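Side-chain contact in CRISPR-associated endoribonuclease Cas2 2 (Sulfolobus solfataricus, PDB 3EXC), which cuts single-stranded RNA as a magnesium-dependent endoribonuclease of the CRISPR antiviral defence system: residues L6-D11 with N23-L28. The protein carries 2 engineered substitutions. Numbering follows the deposited sequence.
Sequences LLVVYD and NNLKKL. With NA (sodium ion), chain C.
V8 and Y10 meet L25 in the ferredoxin-like fold of Cas2, where helix 15-27 packs on the sheet, here against strand 5-11. The contact is purely apolar, and one helix residue carries it. Leucine suits this place because one branch of its end, CD1, reaches the strand: CG lies anti to the carbonyl carbon (chi1 -57°), and the chain runs on extended to CD1. That methyl meets V8 tip to tip; V8 is beta-branched, which suits a strand, and its CG1 is 4.0 Å from L25 CD1. Y10 instead slides past L25 in the opposite direction. Its ring carbon CE1 lies 3.7 Å from L25 CD1, which it meets obliquely; the broad apolar ring of a tyrosine gives the methyl a surface to pack on. F38 of the adjoining strand and L50 of helix 47-57 also pack on L25, so the leucine is buried on several fronts. V9, pointing away from the helix, packs on V9 of the second subunit.

Among the polar contacts, D11, predicted to bind the catalytic magnesium, accepts a hydrogen bond at OD2 from the backbone N of R35 of that subunit. A sodium ion sits at this interface, bound by two waters, Q34 OE1 of the second subunit and, at 2.8 Å, the backbone O of Y10.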
loop_
_atom_site.group_PDB
_atom_site.type_symbol
_atom_site.label_atom_id
_atom_site.label_comp_id
_atom_site.label_asym_id
_atom_site.label_seq_id
_atom_site.Cartn_x
_atom_site.Cartn_y
_atom_site.Cartn_z
ATOM N N LEU A 6 -6.032 5.786 -8.013
ATOM C CA LEU A 6 -5.596 5.939 -6.657
ATOM C C LEU A 6 -5.508 4.658 -5.990
ATOM O O LEU A 6 -6.114 3.701 -6.414
ATOM C CB LEU A 6 -6.468 6.922 -5.879
ATOM C CG LEU A 6 -7.945 6.760 -5.794
ATOM C CD1 LEU A 6 -8.205 5.518 -5.063
ATOM C CD2 LEU A 6 -8.356 7.961 -4.983
ATOM N N LEU A 7 -4.657 4.631 -4.976
ATOM C CA LEU A 7 -4.451 3.495 -4.097
ATOM C C LEU A 7 -4.918 3.899 -2.725
ATOM O O LEU A 7 -4.645 5.037 -2.287
ATOM C CB LEU A 7 -2.982 3.245 -3.850
ATOM C CG LEU A 7 -2.179 2.835 -5.024
ATOM C CD1 LEU A 7 -0.716 2.800 -4.493
ATOM C CD2 LEU A 7 -2.705 1.452 -5.312
ATOM N N VAL A 8 -5.570 2.964 -2.060
ATOM C CA VAL A 8 -5.850 3.126 -0.661
ATOM C C VAL A 8 -5.141 1.973 0.003
ATOM O O VAL A 8 -5.416 0.807 -0.305
ATOM C CB VAL A 8 -7.328 2.957 -0.409
ATOM C CG1 VAL A 8 -7.616 3.118 1.065
ATOM C CG2 VAL A 8 -8.027 4.022 -1.194
ATOM N N VAL A 9 -4.250 2.286 0.915
ATOM C CA VAL A 9 -3.523 1.326 1.672
ATOM C C VAL A 9 -3.865 1.554 3.141
ATOM O O VAL A 9 -3.726 2.655 3.687
ATOM C CB VAL A 9 -1.988 1.565 1.434
ATOM C CG1 VAL A 9 -1.125 0.564 2.191
ATOM C CG2 VAL A 9 -1.694 1.423 -0.062
ATOM N N TYR A 10 -4.230 0.506 3.856
ATOM C CA TYR A 10 -4.613 0.710 5.270
ATOM C C TYR A 10 -3.917 -0.232 6.314
ATOM O O TYR A 10 -3.421 -1.373 6.016
ATOM C CB TYR A 10 -6.147 0.730 5.413
ATOM C CG TYR A 10 -6.852 -0.447 4.801
ATOM C CD1 TYR A 10 -7.227 -0.440 3.465
ATOM C CD2 TYR A 10 -7.154 -1.596 5.564
ATOM C CE1 TYR A 10 -7.861 -1.577 2.883
ATOM C CE2 TYR A 10 -7.799 -2.713 4.997
ATOM C CZ TYR A 10 -8.148 -2.670 3.649
ATOM O OH TYR A 10 -8.784 -3.733 3.053
ATOM N N ASP A 11 -3.915 0.242 7.557
ATOM C CA ASP A 11 -3.336 -0.448 8.682
ATOM C C ASP A 11 -4.406 -0.211 9.771
ATOM O O ASP A 11 -4.440 0.812 10.485
ATOM C CB ASP A 11 -1.948 0.183 8.938
ATOM C CG ASP A 11 -1.320 -0.216 10.286
ATOM O OD1 ASP A 11 -1.984 -0.953 11.085
ATOM O OD2 ASP A 11 -0.153 0.258 10.566
ATOM N N ASN A 23 -15.200 -3.684 2.768
ATOM C CA ASN A 23 -16.554 -3.769 2.183
ATOM C C ASN A 23 -16.973 -2.472 1.559
ATOM O O ASN A 23 -17.564 -2.468 0.473
ATOM C CB ASN A 23 -17.633 -4.142 3.225
ATOM C CG ASN A 23 -17.588 -5.604 3.623
ATOM O OD1 ASN A 23 -16.827 -6.409 3.036
ATOM N ND2 ASN A 23 -18.349 -5.954 4.657
ATOM N N ASN A 24 -16.703 -1.377 2.270
ATOM C CA ASN A 24 -17.043 -0.050 1.749
ATOM C C ASN A 24 -16.229 0.466 0.581
ATOM O O ASN A 24 -16.760 1.083 -0.344
ATOM C CB ASN A 24 -17.096 0.948 2.862
ATOM C CG ASN A 24 -18.431 0.880 3.586
ATOM O OD1 ASN A 24 -18.593 0.116 4.568
ATOM N ND2 ASN A 24 -19.428 1.609 3.041
ATOM N N LEU A 25 -14.942 0.209 0.621
ATOM C CA LEU A 25 -14.091 0.430 -0.562
ATOM C C LEU A 25 -14.601 -0.350 -1.824
ATOM O O LEU A 25 -14.603 0.216 -2.898
ATOM C CB LEU A 25 -12.599 0.119 -0.221
ATOM C CG LEU A 25 -11.922 0.859 0.940
ATOM C CD1 LEU A 25 -10.477 0.361 1.117
ATOM C CD2 LEU A 25 -11.938 2.338 0.645
ATOM N N LYS A 26 -15.032 -1.615 -1.708
ATOM C CA LYS A 26 -15.593 -2.302 -2.878
ATOM C C LYS A 26 -16.841 -1.526 -3.328
ATOM O O LYS A 26 -17.010 -1.251 -4.516
ATOM C CB LYS A 26 -16.012 -3.753 -2.595
ATOM C CG LYS A 26 -14.865 -4.689 -2.341
ATOM C CD LYS A 26 -15.434 -6.082 -1.930
ATOM C CE LYS A 26 -14.615 -6.809 -0.768
ATOM N NZ LYS A 26 -13.292 -7.495 -1.120
ATOM N N LYS A 27 -17.702 -1.142 -2.375
ATOM C CA LYS A 27 -18.962 -0.490 -2.730
ATOM C C LYS A 27 -18.734 0.767 -3.548
ATOM O O LYS A 27 -19.507 1.036 -4.465
ATOM C CB LYS A 27 -19.821 -0.161 -1.502
ATOM C CG LYS A 27 -20.523 -1.360 -0.839
ATOM C CD LYS A 27 -21.334 -0.927 0.430
ATOM C CE LYS A 27 -21.725 0.568 0.408
ATOM N NZ LYS A 27 -23.099 0.828 0.993
ATOM N N LEU A 28 -17.682 1.524 -3.227
ATOM C CA LEU A 28 -17.378 2.756 -3.970
ATOM C C LEU A 28 -16.712 2.439 -5.310
ATOM O O LEU A 28 -16.133 3.361 -5.940
ATOM C CB LEU A 28 -16.440 3.696 -3.172
ATOM C CG LEU A 28 -16.756 4.151 -1.744
ATOM C CD1 LEU A 28 -15.798 5.204 -1.324
ATOM C CD2 LEU A 28 -18.132 4.692 -1.651
HETATM NA NA NA C . -0.632 -1.677 5.818
HETATM O O HOH W 1 -0.741 -2.812 3.243
HETATM O O HOH W 2 -1.694 -3.902 6.972
#